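Local coordinates for VC0179-like protein (Escherichia coli, PDB 4XJ6) that probably joins GTP and ATP into a cyclic GMP-AMP dinucleotide, as a magnesium-dependent bacterial homologue of cyclic GMP-AMP synthase, at residues A[73-85]-A[154-166]. Numbering follows the deposited sequence.
Sequences NVRYLSPEERADL and LLVDTSLKSLEAE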
ATOM      1  N   ASN A  73      -1.035 -26.866  -3.108  1.00 22.26           N
ATOM      2  CA  ASN A  73      -1.289 -25.659  -3.892  1.00 26.68           C
ATOM      3  C   ASN A  73      -0.108 -25.277  -4.778  1.00 27.45           C
ATOM      4  O   ASN A  73      -0.244 -24.452  -5.681  1.00 23.49           O
ATOM      5  CB  ASN A  73      -1.638 -24.484  -2.973  1.00 22.59           C
ATOM      6  CG  ASN A  73      -3.049 -24.564  -2.429  1.00 25.52           C
ATOM      7  OD1 ASN A  73      -4.012 -24.240  -3.123  1.00 25.06           O
ATOM      8  ND2 ASN A  73      -3.179 -24.983  -1.176  1.00 26.42           N
ATOM      9  N   VAL A  74       1.048 -25.879  -4.506  1.00 26.91           N
ATOM     10  CA  VAL A  74       2.260 -25.656  -5.292  1.00 26.74           C
ATOM     11  C   VAL A  74       2.049 -26.109  -6.740  1.00 25.36           C
ATOM     12  O   VAL A  74       2.789 -25.714  -7.640  1.00 29.50           O
ATOM     13  CB  VAL A  74       3.470 -26.392  -4.652  1.00 29.01           C
ATOM     14  CG1 VAL A  74       4.766 -26.142  -5.421  1.00 22.02           C
ATOM     15  CG2 VAL A  74       3.640 -25.956  -3.210  1.00 32.11           C
ATOM     16  N   ARG A  75       1.022 -26.930  -6.947  1.00 24.60           N
ATOM     17  CA  ARG A  75       0.552 -27.310  -8.281  1.00 32.84           C
ATOM     18  C   ARG A  75       0.491 -26.141  -9.264  1.00 30.58           C
ATOM     19  O   ARG A  75       0.782 -26.301 -10.448  1.00 32.87           O
ATOM     20  CB  ARG A  75      -0.844 -27.940  -8.189  1.00 43.77           C
ATOM     21  CG  ARG A  75      -0.869 -29.420  -7.864  1.00 52.82           C
ATOM     22  CD  ARG A  75      -2.299 -29.939  -7.719  1.00 59.39           C
ATOM     23  NE  ARG A  75      -2.960 -29.407  -6.529  1.00 60.33           N
ATOM     24  CZ  ARG A  75      -4.044 -28.638  -6.552  1.00 62.32           C
ATOM     25  NH1 ARG A  75      -4.603 -28.312  -7.709  1.00 64.29           N
ATOM     26  NH2 ARG A  75      -4.573 -28.201  -5.417  1.00 60.79           N
ATOM     27  N   TYR A  76       0.111 -24.969  -8.760  1.00 25.14           N
ATOM     28  CA  TYR A  76      -0.241 -23.834  -9.609  1.00 27.51           C
ATOM     29  C   TYR A  76       0.950 -22.952  -9.988  1.00 28.17           C
ATOM     30  O   TYR A  76       0.806 -22.016 -10.778  1.00 26.29           O
ATOM     31  CB  TYR A  76      -1.322 -22.995  -8.919  1.00 25.60           C
ATOM     32  CG  TYR A  76      -2.593 -23.777  -8.665  1.00 27.91           C
ATOM     33  CD1 TYR A  76      -3.397 -24.183  -9.722  1.00 29.25           C
ATOM     34  CD2 TYR A  76      -2.980 -24.122  -7.376  1.00 23.12           C
ATOM     35  CE1 TYR A  76      -4.558 -24.902  -9.504  1.00 31.68           C
ATOM     36  CE2 TYR A  76      -4.140 -24.843  -7.146  1.00 24.80           C
ATOM     37  CZ  TYR A  76      -4.923 -25.229  -8.213  1.00 36.60           C
ATOM     38  OH  TYR A  76      -6.074 -25.945  -7.984  1.00 38.47           O
ATOM     39  N   LEU A  77       2.119 -23.245  -9.428  1.00 27.25           N
ATOM     40  CA  LEU A  77       3.346 -22.604  -9.886  1.00 26.27           C
ATOM     41  C   LEU A  77       3.752 -23.209 -11.227  1.00 27.58           C
ATOM     42  O   LEU A  77       3.297 -24.297 -11.582  1.00 25.62           O
ATOM     43  CB  LEU A  77       4.472 -22.774  -8.863  1.00 26.15           C
ATOM     44  CG  LEU A  77       4.318 -22.199  -7.454  1.00 25.48           C
ATOM     45  CD1 LEU A  77       5.504 -22.612  -6.597  1.00 26.17           C
ATOM     46  CD2 LEU A  77       4.196 -20.688  -7.495  1.00 24.72           C
ATOM     47  N   SER A  78       4.601 -22.509 -11.970  1.00 30.18           N
ATOM     48  CA  SER A  78       5.159 -23.057 -13.203  1.00 31.59           C
ATOM     49  C   SER A  78       6.080 -24.228 -12.846  1.00 28.53           C
ATOM     50  O   SER A  78       6.494 -24.346 -11.693  1.00 32.23           O
ATOM     51  CB  SER A  78       5.911 -21.976 -13.983  1.00 35.00           C
ATOM     52  OG  SER A  78       7.007 -21.479 -13.239  1.00 38.34           O
ATOM     53  N   PRO A  79       6.388 -25.107 -13.820  1.00 30.00           N
ATOM     54  CA  PRO A  79       7.256 -26.263 -13.545  1.00 30.49           C
ATOM     55  C   PRO A  79       8.600 -25.920 -12.894  1.00 30.21           C
ATOM     56  O   PRO A  79       9.007 -26.611 -11.958  1.00 29.06           O
ATOM     57  CB  PRO A  79       7.477 -26.861 -14.936  1.00 30.20           C
ATOM     58  CG  PRO A  79       6.225 -26.533 -15.675  1.00 29.70           C
ATOM     59  CD  PRO A  79       5.817 -25.166 -15.180  1.00 29.84           C
ATOM     60  N   GLU A  80       9.280 -24.886 -13.379  1.00 29.92           N
ATOM     61  CA  GLU A  80      10.564 -24.499 -12.803  1.00 32.70           C
ATOM     62  C   GLU A  80      10.393 -24.065 -11.353  1.00 29.28           C
ATOM     63  O   GLU A  80      11.228 -24.372 -10.502  1.00 32.48           O
ATOM     64  CB  GLU A  80      11.205 -23.377 -13.621  1.00 41.23           C
ATOM     65  CG  GLU A  80      12.697 -23.190 -13.373  1.00 50.14           C
ATOM     66  CD  GLU A  80      13.001 -22.505 -12.054  1.00 52.36           C
ATOM     67  OE1 GLU A  80      12.347 -21.486 -11.746  1.00 49.03           O
ATOM     68  OE2 GLU A  80      13.887 -22.995 -11.323  1.00 52.24           O
ATOM     69  N   GLU A  81       9.305 -23.353 -11.081  1.00 26.19           N
ATOM     70  CA  GLU A  81       9.019 -22.860  -9.738  1.00 24.15           C
ATOM     71  C   GLU A  81       8.688 -23.999  -8.781  1.00 27.75           C
ATOM     72  O   GLU A  81       9.016 -23.934  -7.598  1.00 28.34           O
ATOM     73  CB  GLU A  81       7.873 -21.845  -9.777  1.00 25.19           C
ATOM     74  CG  GLU A  81       8.249 -20.533 -10.450  1.00 23.77           C
ATOM     75  CD  GLU A  81       7.075 -19.584 -10.595  1.00 31.21           C
ATOM     76  OE1 GLU A  81       5.929 -20.068 -10.703  1.00 33.88           O
ATOM     77  OE2 GLU A  81       7.299 -18.354 -10.602  1.00 33.89           O
ATOM     78  N   ARG A  82       8.039 -25.040  -9.294  1.00 27.50           N
ATOM     79  CA  ARG A  82       7.734 -26.216  -8.487  1.00 25.63           C
ATOM     80  C   ARG A  82       9.009 -26.988  -8.174  1.00 26.27           C
ATOM     81  O   ARG A  82       9.199 -27.473  -7.057  1.00 30.25           O
ATOM     82  CB  ARG A  82       6.734 -27.124  -9.201  1.00 28.26           C
ATOM     83  CG  ARG A  82       5.403 -26.465  -9.480  1.00 32.84           C
ATOM     84  CD  ARG A  82       4.336 -27.498  -9.823  1.00 35.03           C
ATOM     85  NE  ARG A  82       4.660 -28.257 -11.027  1.00 37.53           N
ATOM     86  CZ  ARG A  82       4.271 -27.916 -12.251  1.00 42.01           C
ATOM     87  NH1 ARG A  82       3.553 -26.818 -12.434  1.00 44.69           N
ATOM     88  NH2 ARG A  82       4.603 -28.669 -13.291  1.00 43.65           N
ATOM     89  N   ALA A  83       9.880 -27.095  -9.172  1.00 23.91           N
ATOM     90  CA  ALA A  83      11.173 -27.744  -9.004  1.00 24.24           C
ATOM     91  C   ALA A  83      12.053 -26.946  -8.047  1.00 28.60           C
ATOM     92  O   ALA A  83      12.763 -27.516  -7.220  1.00 29.29           O
ATOM     93  CB  ALA A  83      11.868 -27.908 -10.348  1.00 23.40           C
ATOM     94  N   ASP A  84      11.991 -25.623  -8.162  1.00 21.86           N
ATOM     95  CA  ASP A  84      12.802 -24.737  -7.335  1.00 24.23           C
ATOM     96  C   ASP A  84      12.394 -24.830  -5.869  1.00 27.32           C
ATOM     97  O   ASP A  84      13.244 -24.975  -4.988  1.00 21.88           O
ATOM     98  CB  ASP A  84      12.685 -23.294  -7.825  1.00 22.38           C
ATOM     99  CG  ASP A  84      13.745 -22.392  -7.228  1.00 33.05           C
ATOM    100  OD1 ASP A  84      14.731 -22.914  -6.661  1.00 32.86           O
ATOM    101  OD2 ASP A  84      13.601 -21.157  -7.341  1.00 36.18           O
ATOM    102  N   LEU A  85      11.089 -24.749  -5.616  1.00 24.31           N
ATOM    103  CA  LEU A  85      10.560 -24.854  -4.260  1.00 26.10           C
ATOM    104  C   LEU A  85      10.846 -26.230  -3.674  1.00 29.41           C
ATOM    105  O   LEU A  85      11.089 -26.366  -2.475  1.00 30.61           O
ATOM    106  CB  LEU A  85       9.055 -24.577  -4.245  1.00 26.19           C
ATOM    107  CG  LEU A  85       8.415 -24.536  -2.856  1.00 27.14           C
ATOM    108  CD1 LEU A  85       9.111 -23.506  -1.972  1.00 24.30           C
ATOM    109  CD2 LEU A  85       6.923 -24.249  -2.959  1.00 25.67           C
ATOM    110  N   LEU A 154       8.139 -17.722  -2.947  1.00 22.34           N
ATOM    111  CA  LEU A 154       7.459 -18.741  -3.742  1.00 23.31           C
ATOM    112  C   LEU A 154       6.206 -19.260  -3.045  1.00 22.45           C
ATOM    113  O   LEU A 154       5.272 -19.722  -3.698  1.00 22.75           O
ATOM    114  CB  LEU A 154       8.404 -19.904  -4.049  1.00 23.71           C
ATOM    115  CG  LEU A 154       9.406 -19.673  -5.180  1.00 28.27           C
ATOM    116  CD1 LEU A 154      10.270 -20.909  -5.391  1.00 25.51           C
ATOM    117  CD2 LEU A 154       8.684 -19.285  -6.466  1.00 24.82           C
ATOM    118  N   LEU A 155       6.195 -19.186  -1.718  1.00 21.97           N
ATOM    119  CA  LEU A 155       5.027 -19.593  -0.945  1.00 21.76           C
ATOM    120  C   LEU A 155       3.917 -18.553  -1.045  1.00 26.10           C
ATOM    121  O   LEU A 155       2.734 -18.890  -1.041  1.00 25.67           O
ATOM    122  CB  LEU A 155       5.398 -19.826   0.518  1.00 21.61           C
ATOM    123  CG  LEU A 155       6.345 -20.995   0.785  1.00 24.84           C
ATOM    124  CD1 LEU A 155       6.493 -21.222   2.278  1.00 22.14           C
ATOM    125  CD2 LEU A 155       5.859 -22.260   0.092  1.00 22.84           C
ATOM    126  N   VAL A 156       4.309 -17.287  -1.129  1.00 20.79           N
ATOM    127  CA  VAL A 156       3.355 -16.209  -1.346  1.00 26.24           C
ATOM    128  C   VAL A 156       2.779 -16.321  -2.750  1.00 33.05           C
ATOM    129  O   VAL A 156       1.566 -16.210  -2.946  1.00 30.22           O
ATOM    130  CB  VAL A 156       4.003 -14.827  -1.152  1.00 27.01           C
ATOM    131  CG1 VAL A 156       3.075 -13.733  -1.640  1.00 26.15           C
ATOM    132  CG2 VAL A 156       4.368 -14.612   0.309  1.00 23.58           C
ATOM    133  N   ASP A 157       3.660 -16.550  -3.720  1.00 21.23           N
ATOM    134  CA  ASP A 157       3.250 -16.726  -5.107  1.00 27.29           C
ATOM    135  C   ASP A 157       2.298 -17.907  -5.240  1.00 28.04           C
ATOM    136  O   ASP A 157       1.299 -17.830  -5.950  1.00 22.73           O
ATOM    137  CB  ASP A 157       4.466 -16.928  -6.010  1.00 29.86           C
ATOM    138  CG  ASP A 157       5.265 -15.657  -6.205  1.00 30.00           C
ATOM    139  OD1 ASP A 157       4.817 -14.594  -5.731  1.00 27.91           O
ATOM    140  OD2 ASP A 157       6.336 -15.722  -6.846  1.00 34.56           O
ATOM    141  N   THR A 158       2.612 -18.992  -4.541  1.00 26.17           N
ATOM    142  CA  THR A 158       1.760 -20.176  -4.526  1.00 23.21           C
ATOM    143  C   THR A 158       0.342 -19.836  -4.082  1.00 27.84           C
ATOM    144  O   THR A 158      -0.633 -20.264  -4.700  1.00 30.36           O
ATOM    145  CB  THR A 158       2.329 -21.265  -3.599  1.00 23.37           C
ATOM    146  OG1 THR A 158       3.582 -21.727  -4.116  1.00 25.65           O
ATOM    147  CG2 THR A 158       1.376 -22.440  -3.506  1.00 24.09           C
ATOM    148  N   SER A 159       0.237 -19.056  -3.011  1.00 24.76           N
ATOM    149  CA  SER A 159      -1.059 -18.665  -2.468  1.00 25.63           C
ATOM    150  C   SER A 159      -1.889 -17.862  -3.465  1.00 28.63           C
ATOM    151  O   SER A 159      -3.051 -18.180  -3.714  1.00 22.81           O
ATOM    152  CB  SER A 159      -0.870 -17.859  -1.187  1.00 23.53           C
ATOM    153  OG  SER A 159      -2.115 -17.463  -0.652  1.00 27.68           O
ATOM    154  N   LEU A 160      -1.288 -16.823  -4.034  1.00 27.00           N
ATOM    155  CA  LEU A 160      -2.006 -15.917  -4.923  1.00 23.96           C
ATOM    156  C   LEU A 160      -2.296 -16.549  -6.285  1.00 25.93           C
ATOM    157  O   LEU A 160      -3.348 -16.304  -6.873  1.00 29.01           O
ATOM    158  CB  LEU A 160      -1.216 -14.620  -5.097  1.00 21.15           C
ATOM    159  CG  LEU A 160      -0.890 -13.897  -3.789  1.00 24.05           C
ATOM    160  CD1 LEU A 160      -0.119 -12.612  -4.059  1.00 19.84           C
ATOM    161  CD2 LEU A 160      -2.157 -13.617  -2.983  1.00 21.21           C
ATOM    162  N   LYS A 161      -1.365 -17.360  -6.779  1.00 23.26           N
ATOM    163  CA  LYS A 161      -1.556 -18.042  -8.056  1.00 25.74           C
ATOM    164  C   LYS A 161      -2.601 -19.146  -7.943  1.00 28.73           C
ATOM    165  O   LYS A 161      -3.274 -19.477  -8.921  1.00 32.89           O
ATOM    166  CB  LYS A 161      -0.237 -18.619  -8.564  1.00 25.81           C
ATOM    167  CG  LYS A 161       0.697 -17.580  -9.163  1.00 28.00           C
ATOM    168  CD  LYS A 161       2.031 -18.190  -9.560  1.00 35.62           C
ATOM    169  CE  LYS A 161       2.398 -17.814 -10.986  1.00 42.97           C
ATOM    170  NZ  LYS A 161       3.830 -17.431 -11.119  1.00 46.52           N
ATOM    171  N   SER A 162      -2.741 -19.716  -6.749  1.00 31.07           N
ATOM    172  CA  SER A 162      -3.774 -20.718  -6.510  1.00 31.20           C
ATOM    173  C   SER A 162      -5.146 -20.056  -6.487  1.00 28.18           C
ATOM    174  O   SER A 162      -6.135 -20.639  -6.925  1.00 33.49           O
ATOM    175  CB  SER A 162      -3.520 -21.462  -5.198  1.00 32.39           C
ATOM    176  OG  SER A 162      -3.775 -20.628  -4.079  1.00 35.15           O
ATOM    177  N   LEU A 163      -5.192 -18.834  -5.965  1.00 25.73           N
ATOM    178  CA  LEU A 163      -6.416 -18.043  -5.952  1.00 30.77           C
ATOM    179  C   LEU A 163      -6.771 -17.597  -7.368  1.00 28.85           C
ATOM    180  O   LEU A 163      -7.944 -17.585  -7.751  1.00 27.76           O
ATOM    181  CB  LEU A 163      -6.267 -16.830  -5.034  1.00 23.88           C
ATOM    182  CG  LEU A 163      -6.160 -17.131  -3.540  1.00 24.85           C
ATOM    183  CD1 LEU A 163      -5.962 -15.849  -2.746  1.00 22.48           C
ATOM    184  CD2 LEU A 163      -7.401 -17.867  -3.068  1.00 26.01           C
ATOM    185  N   GLU A 164      -5.747 -17.235  -8.137  1.00 25.36           N
ATOM    186  CA  GLU A 164      -5.915 -16.855  -9.534  1.00 32.06           C
ATOM    187  C   GLU A 164      -6.507 -17.994 -10.355  1.00 29.54           C
ATOM    188  O   GLU A 164      -7.473 -17.810 -11.094  1.00 32.10           O
ATOM    189  CB  GLU A 164      -4.572 -16.430 -10.129  1.00 25.69           C
ATOM    190  CG  GLU A 164      -4.589 -16.257 -11.638  1.00 32.83           C
ATOM    191  CD  GLU A 164      -3.237 -15.870 -12.200  1.00 33.78           C
ATOM    192  OE1 GLU A 164      -2.314 -16.712 -12.189  1.00 39.13           O
ATOM    193  OE2 GLU A 164      -3.097 -14.715 -12.650  1.00 31.79           O
ATOM    194  N   ALA A 165      -5.919 -19.175 -10.209  1.00 30.86           N
ATOM    195  CA  ALA A 165      -6.307 -20.338 -10.998  1.00 29.55           C
ATOM    196  C   ALA A 165      -7.709 -20.834 -10.652  1.00 31.34           C
ATOM    197  O   ALA A 165      -8.433 -21.323 -11.519  1.00 31.91           O
ATOM    198  CB  ALA A 165      -5.301 -21.456 -10.805  1.00 29.70           C
ATOM    199  N   GLU A 166      -8.085 -20.707  -9.384  1.00 31.84           N
ATOM    200  CA  GLU A 166      -9.357 -21.243  -8.914  1.00 34.18           C
ATOM    201  C   GLU A 166     -10.509 -20.243  -9.011  1.00 35.70           C
ATOM    202  O   GLU A 166     -11.669 -20.617  -8.851  1.00 39.24           O
ATOM    203  CB  GLU A 166      -9.213 -21.730  -7.471  1.00 31.48           C
ATOM    204  CG  GLU A 166      -8.379 -22.993  -7.325  1.00 33.79           C
ATOM    205  CD  GLU A 166      -8.181 -23.393  -5.878  1.00 36.83           C
ATOM    206  OE1 GLU A 166      -8.607 -22.628  -4.989  1.00 39.10           O
ATOM    207  OE2 GLU A 166      -7.600 -24.470  -5.631  1.00 39.88           O
TER
HETATM  208  O   HOH W   1      -6.574 -25.321  -3.398  1.00 41.59           O
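Leu77 drops its isobutyl group onto helix 154-166 and crosses Thr158 at about a right angle, its CD1 3.3 Å from Thr158 OG1. That hydroxyl can face a leucine because its proton is already spent: OG1 donates to Leu154 O at 2.7 Å, one turn back, while Thr158 N reaches the same oxygen from the opposite face of its plane. The same rotation (chi1 -65°) turns Thr158 CG2 to the 3-10 segment 73-76, where it lies 3.4 Å from Asn73 O. Farther along, Leu85 meets the helix with two parts: CB packs on Leu154 CD1, and CD2 touches Leu155 CD2 at 3.8 Å. The Tyr76 ring lies against Ser162 CB and Ala165 CB, residues small enough to let the aromatic group come close to the helix backbone; its CD1 is 3.5 Å from Ala165 CB.

Polar links complete the contact. The chain of Lys161, bent at chi3 (130°) and chi4, brings NZ to Glu81 OE1 in a weak salt bridge of 3.4 Å. The same OE1 takes the backbone N-H of Ser78, the N-cap residue of helix 79-90, and so holds the glutamate back over the first turn of its helix, as in half of a capping box. Beside the Tyr76 ring, one water donates to both Asn73 OD1 and Glu166 OE2, 2.6 Å from the latter; Asn73 ND2 binds Glu47, and Glu166 OE1 pairs with Arg40.

Helices 79-90 and 149-166 run roughly antiparallel, 136° apart over these segments. Helix 24-57 packs on Leu155 and Thr158 through Phe45 and Val44, while Val156 and Leu160 cover strand 188-198 of the nucleotidyltransferase sheet.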